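Local atomic coordinates of C3-degrading proteinase (CppA protein) (Streptococcus pneumoniae, PDB entry 3E0R), a protein that probably acts as a streptococcal proteinase that degrades complement component C3, with N- and C-terminal regions both belonging to the glyoxalase clan. Residues Arg11-Leu16 with Lys54-Glu59; Leu32-Leu37 with Leu44-Gln49; Leu196-Phe201 with Asn236-Phe241. All coordinates share one frame; numbering follows the deposited sequence.

Contact 1: Arg11-Leu16 with Lys54-Glu59; sequences RIIPTL and KLVLEE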
# COMPACT_ATOMS: atom_id res chain seq x y z
N ARG A 11 -5.69 -3.11 11.47
CA ARG A 11 -5.45 -2.66 10.11
C ARG A 11 -3.97 -2.35 9.87
O ARG A 11 -3.30 -1.88 10.74
CB ARG A 11 -6.27 -1.41 9.84
CG ARG A 11 -6.38 -1.06 8.34
CD ARG A 11 -7.66 -0.22 8.07
NE ARG A 11 -7.49 1.16 8.48
CZ ARG A 11 -8.03 1.74 9.57
NH1 ARG A 11 -7.75 3.03 9.80
NH2 ARG A 11 -8.84 1.09 10.41
N ILE A 12 -3.49 -2.63 8.66
CA ILE A 12 -2.13 -2.28 8.23
C ILE A 12 -2.22 -1.19 7.18
O ILE A 12 -2.95 -1.34 6.15
CB ILE A 12 -1.33 -3.51 7.72
CG1 ILE A 12 -1.46 -4.69 8.73
CG2 ILE A 12 0.16 -3.14 7.50
CD1 ILE A 12 -0.74 -5.97 8.30
N ILE A 13 -1.52 -0.07 7.44
CA ILE A 13 -1.44 1.07 6.49
C ILE A 13 0.02 1.29 5.98
O ILE A 13 0.93 1.65 6.74
CB ILE A 13 -2.01 2.35 7.10
CG1 ILE A 13 -3.43 2.12 7.65
CG2 ILE A 13 -2.09 3.48 6.09
CD1 ILE A 13 -3.66 2.83 8.93
N PRO A 14 0.23 1.04 4.67
CA PRO A 14 1.49 1.32 4.01
C PRO A 14 1.63 2.81 3.74
O PRO A 14 0.61 3.51 3.59
CB PRO A 14 1.39 0.55 2.72
CG PRO A 14 -0.13 0.49 2.45
CD PRO A 14 -0.80 0.48 3.75
N THR A 15 2.88 3.28 3.82
CA THR A 15 3.31 4.60 3.39
C THR A 15 4.25 4.35 2.24
O THR A 15 5.28 3.66 2.39
CB THR A 15 4.09 5.42 4.48
OG1 THR A 15 3.23 5.67 5.61
CG2 THR A 15 4.65 6.76 3.86
N LEU A 16 3.88 4.93 1.09
CA LEU A 16 4.71 4.98 -0.10
C LEU A 16 5.28 6.40 -0.23
O LEU A 16 4.56 7.39 -0.09
CB LEU A 16 3.89 4.61 -1.35
CG LEU A 16 3.20 3.23 -1.33
CD1 LEU A 16 2.47 2.96 -2.67
CD2 LEU A 16 4.18 2.03 -1.02
N LYS A 54 -6.31 4.26 4.74
CA LYS A 54 -5.85 2.98 4.22
C LYS A 54 -4.48 3.02 3.50
O LYS A 54 -3.84 2.00 3.37
CB LYS A 54 -6.98 2.37 3.35
CG LYS A 54 -8.29 2.36 4.15
CD LYS A 54 -9.27 1.39 3.72
CE LYS A 54 -10.50 1.36 4.67
NZ LYS A 54 -11.68 0.71 4.04
N LEU A 55 -4.07 4.19 3.04
CA LEU A 55 -2.81 4.39 2.33
C LEU A 55 -2.32 5.79 2.65
O LEU A 55 -3.12 6.71 2.83
CB LEU A 55 -3.01 4.25 0.82
CG LEU A 55 -1.75 4.46 -0.05
CD1 LEU A 55 -0.62 3.48 0.24
CD2 LEU A 55 -2.14 4.42 -1.50
N VAL A 56 -1.01 5.94 2.79
CA VAL A 56 -0.41 7.25 3.07
C VAL A 56 0.68 7.44 2.03
O VAL A 56 1.48 6.55 1.83
CB VAL A 56 0.16 7.35 4.54
CG1 VAL A 56 0.93 8.66 4.76
CG2 VAL A 56 -0.97 7.23 5.57
N LEU A 57 0.65 8.58 1.31
CA LEU A 57 1.79 9.02 0.48
C LEU A 57 2.63 10.03 1.20
O LEU A 57 2.11 10.96 1.82
CB LEU A 57 1.35 9.66 -0.82
CG LEU A 57 0.47 8.81 -1.72
CD1 LEU A 57 0.30 9.61 -2.97
CD2 LEU A 57 1.02 7.36 -1.97
N GLU A 58 3.93 9.87 1.08
CA GLU A 58 4.87 10.73 1.76
C GLU A 58 5.87 11.37 0.81
O GLU A 58 6.61 10.67 0.11
CB GLU A 58 5.61 9.89 2.78
CG GLU A 58 6.64 10.62 3.49
CD GLU A 58 6.53 10.37 4.97
OE1 GLU A 58 5.42 10.58 5.54
OE2 GLU A 58 7.57 9.99 5.55
N GLU A 59 5.92 12.69 0.81
CA GLU A 59 6.75 13.42 -0.15
C GLU A 59 8.24 13.39 0.18
O GLU A 59 8.63 13.67 1.29
CB GLU A 59 6.25 14.87 -0.32
CG GLU A 59 5.64 15.09 -1.72
CD GLU A 59 5.36 16.57 -2.00
OE1 GLU A 59 5.75 17.07 -3.09
OE2 GLU A 59 4.72 17.22 -1.13
O HOH W 1 -4.89 -0.29 4.74

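Contact 2: Leu32-Leu37 with Leu44-Gln49; sequences LGMKAL and LSLGDQ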
# COMPACT_ATOMS: atom_id res chain seq x y z
N LEU A 32 -7.77 6.68 -9.61
CA LEU A 32 -8.21 5.47 -8.93
C LEU A 32 -9.49 5.59 -8.10
O LEU A 32 -10.11 4.58 -7.81
CB LEU A 32 -7.07 4.86 -8.09
CG LEU A 32 -5.86 4.32 -8.90
CD1 LEU A 32 -4.85 3.61 -7.96
CD2 LEU A 32 -6.31 3.45 -10.08
N GLY A 33 -9.88 6.79 -7.73
CA GLY A 33 -11.12 7.00 -6.99
C GLY A 33 -11.01 7.04 -5.47
O GLY A 33 -12.03 6.96 -4.79
N MSE A 34 -9.80 7.16 -4.94
CA MSE A 34 -9.59 7.35 -3.49
C MSE A 34 -9.91 8.78 -2.98
O MSE A 34 -9.86 9.75 -3.70
CB MSE A 34 -8.15 7.00 -3.09
CG MSE A 34 -7.72 5.59 -3.56
SE MSE A 34 -6.05 5.01 -2.76
CE MSE A 34 -5.79 3.26 -3.66
N LYS A 35 -10.20 8.86 -1.70
CA LYS A 35 -10.54 10.05 -0.99
C LYS A 35 -9.37 10.59 -0.12
O LYS A 35 -8.72 9.84 0.60
CB LYS A 35 -11.73 9.70 -0.11
CG LYS A 35 -12.39 10.87 0.58
CD LYS A 35 -13.57 10.41 1.45
CE LYS A 35 -14.27 11.58 2.22
NZ LYS A 35 -14.63 12.72 1.34
N ALA A 36 -9.13 11.90 -0.17
CA ALA A 36 -8.11 12.55 0.63
C ALA A 36 -8.76 12.75 1.95
O ALA A 36 -9.84 13.37 2.01
CB ALA A 36 -7.73 13.93 0.02
N LEU A 37 -8.14 12.25 3.00
CA LEU A 37 -8.74 12.32 4.29
C LEU A 37 -8.18 13.50 5.07
O LEU A 37 -8.88 14.24 5.71
CB LEU A 37 -8.46 11.01 5.01
CG LEU A 37 -8.85 9.74 4.27
CD1 LEU A 37 -8.41 8.61 5.09
CD2 LEU A 37 -10.34 9.69 4.00
N LEU A 44 -0.20 13.01 2.34
CA LEU A 44 -1.53 12.77 1.95
C LEU A 44 -2.02 11.43 2.57
O LEU A 44 -1.43 10.32 2.41
CB LEU A 44 -1.52 12.79 0.42
CG LEU A 44 -2.83 12.50 -0.31
CD1 LEU A 44 -3.94 13.50 0.03
CD2 LEU A 44 -2.52 12.43 -1.81
N SER A 45 -3.10 11.58 3.32
CA SER A 45 -3.78 10.49 3.97
C SER A 45 -4.87 10.10 3.01
O SER A 45 -5.71 10.91 2.73
CB SER A 45 -4.40 10.98 5.30
OG SER A 45 -4.96 9.93 6.07
N LEU A 46 -4.82 8.87 2.47
CA LEU A 46 -5.83 8.36 1.54
C LEU A 46 -6.67 7.21 2.14
O LEU A 46 -6.19 6.38 2.89
CB LEU A 46 -5.19 7.88 0.21
CG LEU A 46 -4.32 8.89 -0.57
CD1 LEU A 46 -3.32 8.12 -1.44
CD2 LEU A 46 -5.25 9.83 -1.38
N GLY A 47 -7.94 7.18 1.73
CA GLY A 47 -8.88 6.17 2.17
C GLY A 47 -10.09 6.17 1.25
O GLY A 47 -9.95 6.45 0.11
N ASP A 48 -11.26 5.83 1.78
CA ASP A 48 -12.50 5.70 0.99
C ASP A 48 -13.62 6.44 1.71
O ASP A 48 -13.36 7.38 2.49
CB ASP A 48 -12.82 4.20 0.68
CG ASP A 48 -12.97 3.33 1.95
OD1 ASP A 48 -13.29 3.89 3.01
OD2 ASP A 48 -12.75 2.09 1.89
N GLN A 49 -14.87 6.06 1.47
CA GLN A 49 -15.97 6.80 2.05
C GLN A 49 -16.27 6.36 3.42
O GLN A 49 -17.11 6.94 4.04
CB GLN A 49 -17.27 6.65 1.31
CG GLN A 49 -17.14 6.38 -0.12
CD GLN A 49 -17.36 7.60 -0.97
OE1 GLN A 49 -16.86 8.71 -0.63
NE2 GLN A 49 -18.06 7.40 -2.12

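Contact 3: Leu196-Phe201 with Asn236-Phe241; sequences LSMLKF and NVELWF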
# COMPACT_ATOMS: atom_id res chain seq x y z
N LEU A 196 8.05 1.82 -0.67
CA LEU A 196 7.45 1.57 0.64
C LEU A 196 8.47 1.88 1.79
O LEU A 196 9.55 1.26 1.85
CB LEU A 196 6.97 0.09 0.73
CG LEU A 196 6.41 -0.38 2.09
CD1 LEU A 196 4.95 0.17 2.38
CD2 LEU A 196 6.50 -1.90 2.17
N SER A 197 8.10 2.81 2.68
CA SER A 197 9.00 3.28 3.70
C SER A 197 8.52 3.01 5.11
O SER A 197 9.32 2.95 6.03
CB SER A 197 9.22 4.76 3.56
OG SER A 197 8.02 5.49 3.73
N MSE A 198 7.20 2.85 5.27
CA MSE A 198 6.62 2.48 6.54
C MSE A 198 5.39 1.61 6.40
O MSE A 198 4.60 1.76 5.51
CB MSE A 198 6.28 3.75 7.28
CG MSE A 198 5.63 3.54 8.64
SE MSE A 198 5.62 5.23 9.58
CE MSE A 198 3.70 5.33 9.93
N LEU A 199 5.23 0.69 7.34
CA LEU A 199 3.96 -0.00 7.58
C LEU A 199 3.46 0.46 8.95
O LEU A 199 4.21 0.43 9.91
CB LEU A 199 4.19 -1.51 7.56
CG LEU A 199 4.60 -2.02 6.17
CD1 LEU A 199 5.35 -3.33 6.17
CD2 LEU A 199 3.34 -2.15 5.32
N LYS A 200 2.23 0.96 9.04
CA LYS A 200 1.63 1.27 10.32
C LYS A 200 0.63 0.21 10.74
O LYS A 200 -0.22 -0.17 9.96
CB LYS A 200 0.94 2.62 10.27
CG LYS A 200 0.46 3.06 11.61
CD LYS A 200 -0.61 4.05 11.60
CE LYS A 200 -0.07 5.44 11.64
NZ LYS A 200 1.39 5.46 11.80
N PHE A 201 0.76 -0.28 11.97
CA PHE A 201 -0.13 -1.29 12.50
C PHE A 201 -1.02 -0.68 13.56
O PHE A 201 -0.55 -0.20 14.60
CB PHE A 201 0.69 -2.45 13.10
CG PHE A 201 1.67 -3.03 12.14
CD1 PHE A 201 1.40 -4.20 11.47
CD2 PHE A 201 2.88 -2.40 11.91
CE1 PHE A 201 2.30 -4.71 10.57
CE2 PHE A 201 3.77 -2.91 11.05
CZ PHE A 201 3.47 -4.06 10.34
N ASN A 236 14.78 -2.34 6.45
CA ASN A 236 14.72 -0.90 6.70
C ASN A 236 13.38 -0.15 6.45
O ASN A 236 13.34 1.06 6.53
CB ASN A 236 15.94 -0.18 6.10
CG ASN A 236 17.22 -0.57 6.81
OD1 ASN A 236 17.24 -0.62 8.04
ND2 ASN A 236 18.24 -0.97 6.06
N VAL A 237 12.30 -0.88 6.23
CA VAL A 237 10.93 -0.36 6.38
C VAL A 237 10.61 -0.17 7.90
O VAL A 237 10.73 -1.09 8.74
CB VAL A 237 9.91 -1.29 5.67
CG1 VAL A 237 8.44 -0.82 5.83
CG2 VAL A 237 10.27 -1.43 4.13
N GLU A 238 10.25 1.04 8.24
CA GLU A 238 9.73 1.36 9.53
C GLU A 238 8.42 0.68 9.87
O GLU A 238 7.53 0.57 9.04
CB GLU A 238 9.57 2.88 9.63
CG GLU A 238 10.95 3.57 9.67
CD GLU A 238 10.83 5.05 9.86
OE1 GLU A 238 9.67 5.52 9.80
OE2 GLU A 238 11.88 5.74 10.05
N LEU A 239 8.29 0.24 11.12
CA LEU A 239 7.11 -0.52 11.60
C LEU A 239 6.55 0.22 12.77
O LEU A 239 7.15 0.21 13.84
CB LEU A 239 7.50 -1.96 11.99
CG LEU A 239 8.22 -2.78 10.90
CD1 LEU A 239 8.79 -4.03 11.52
CD2 LEU A 239 7.34 -3.03 9.64
N TRP A 240 5.42 0.88 12.56
CA TRP A 240 4.82 1.74 13.57
C TRP A 240 3.59 1.03 14.13
O TRP A 240 2.70 0.59 13.37
CB TRP A 240 4.51 3.08 12.93
CG TRP A 240 3.74 4.17 13.71
CD1 TRP A 240 2.49 4.06 14.31
CD2 TRP A 240 4.11 5.57 13.84
NE1 TRP A 240 2.08 5.29 14.78
CE2 TRP A 240 3.05 6.23 14.52
CE3 TRP A 240 5.21 6.33 13.38
CZ2 TRP A 240 3.07 7.61 14.80
CZ3 TRP A 240 5.26 7.70 13.68
CH2 TRP A 240 4.18 8.33 14.40
N PHE A 241 3.53 0.93 15.46
CA PHE A 241 2.37 0.36 16.16
C PHE A 241 1.70 1.40 17.09
O PHE A 241 2.39 2.07 17.88
CB PHE A 241 2.80 -0.85 17.02
CG PHE A 241 3.57 -1.90 16.28
CD1 PHE A 241 2.98 -3.08 15.94
CD2 PHE A 241 4.90 -1.74 15.99
CE1 PHE A 241 3.70 -4.06 15.26
CE2 PHE A 241 5.63 -2.72 15.32
CZ PHE A 241 5.03 -3.86 14.95

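Contact 1: Arg11-Leu16 with Lys54-Glu59
Thr15 lays its side chain over the Val56–Glu58 side of the neighbouring strand: OG1 sits beside Val56 CB, and the methyl CG2 presses on Glu58 CB at 3.4 Å. With CG2 anti to the backbone N and OG1 anti to the carbonyl carbon (chi1 -63°), the methyl is the branch sent forward to the glutamate. Two residues back, Ile13 lies on the same face as Thr15; its CG2 spreads over the Lys54–Leu55 peptide and meets Val56 CG2 at 3.9 Å. Beta-branched residues suit these places, since each fills the sheet surface close to the backbone. On the other face Leu55 CD1 is shared, touching Pro14 CG at 3.8 Å and lying near Leu16 CG, while Leu57 CD2 rests against Leu16 CB.

The strands run parallel, the axes of these short segments 22° apart. Both polar backbone atoms of Val56 bond to the same neighbour: its N donates to Pro14 O, and its O accepts from Leu16 N, both at 3.0 Å. Glu58 N then reaches Leu16 O at 2.8 Å. Pro14 has no N-H to give, yet its carbonyl still serves the ladder. Before it, where the strands part, a water bridges two acceptors, donating to Ile12 O and to Lys54 O. Lys54 and Leu55 form a classic beta bulge opposite Leu46, and the Lys54 amine makes a salt bridge with Asp48 and a hydrogen bond to the carbonyl O of Phe151. Strand 9-18 thus has 53-59 on one flank and 196-203 on the other, while Tyr28 of helix 21-31 packs on Leu16, Leu55 and Leu57.

Contact 2: Leu32-Leu37 with Leu44-Gln49
Leu37 folds its side chain against the backbone of the opposite strand, CD1 lying 3.7 Å from Gly47 N and CG equally near Ser45 O. Its CG stands anti to the carbonyl carbon (chi1 -53°), and the branched end settles directly on the backbone of Gly47, which suits the place by having no side chain. Ser45 OG borders the same leucine but hydrogen-bonds to Glu53. This close part is stitched by nearly straight bonds, Leu37 N to Ser45 O at 2.8 Å (175°) and Lys35 N to Gly47 O at 3.0 Å, the latter donor standing above the carbonyl plane. Gly47 N returns a bond to Lys35 O. On the other face Ala36 CB meets Leu44 CD1 at 3.8 Å, and Met34, a selenomethionine, brings SE to 4.2 Å from Leu46 CB, beside helix 21-31.

The solvent side is looser. Lys35 CD still lies 3.2 Å from Asp48 O, but beyond it the amine turns away, and Gln49 OE1 comes no nearer than 4.2 Å to Lys35 CD. A flexible chain suits such an edge. The segments belong to the antiparallel beta hairpin of strands 35-39 and 43-47, the first an outermost strand of the mixed sheet within this chain.

Contact 3: Leu196-Phe201 with Asn236-Phe241
Leu196 starts the strand with its carbonyl O packed against the methyl CG2 of Val237, and Ser197 O accepts from Glu238 N at 3.1 Å. Met198, a selenomethionine, follows, its CG anti to the backbone N (chi1 179°), which carries the chain over Glu238 and on to Trp240: CE lies 3.8 Å from Trp240 CB, and SE approaches the indole obliquely in a Met-aromatic contact. Leu199, on the opposite face, rests CD1 against both Val237 CG1 and Leu239 CD2, while its N and O bond to Glu238 O and Trp240 N.

Lys200 runs alongside Trp240 and bends at its end to set NZ above the indole, 3.0 Å from the centroid of the five-membered ring and 9° off its normal, a cation-pi contact. This approach is unusually short and the lysine end strained, leaving its exact position uncertain. Trp240 NE1 hydrogen-bonds to Glu242. Phe201 ends the walk in an offset stack with Phe241, centroids 4.8 Å apart and planes at 14°, while Leu239 CD2 lies at its ring edge.

The faces differ: leucine and phenylalanine make a buried apolar layer, whereas tryptophan on the other offers its electron-rich surface to the lysine, probably helping to stabilise that charge.

Overall arrangement
From the N terminus, strand 9-18 is laid down first, and contact 1 closes a loop when 53-59 returns parallel beside it. Contact 2 is nested within that loop as the hairpin 35-39/43-47, whose second strand is followed in the chain by 53-59; a probable hydrogen bond from Leu46 N to Leu55 O and the Asp48–Lys54 salt bridge join the two contacts. Much later, in series, contact 3 closes a separate loop between 196-203 and 238-243. Yet strand 196-203 also flanks 9-18, where backbone hydrogen bonds probably link Ile13 O to Lys200 N and Thr15 N to Met198 O. One mixed sheet therefore unites the N- and C-terminal family regions, with contact 1 between contacts 2 and 3.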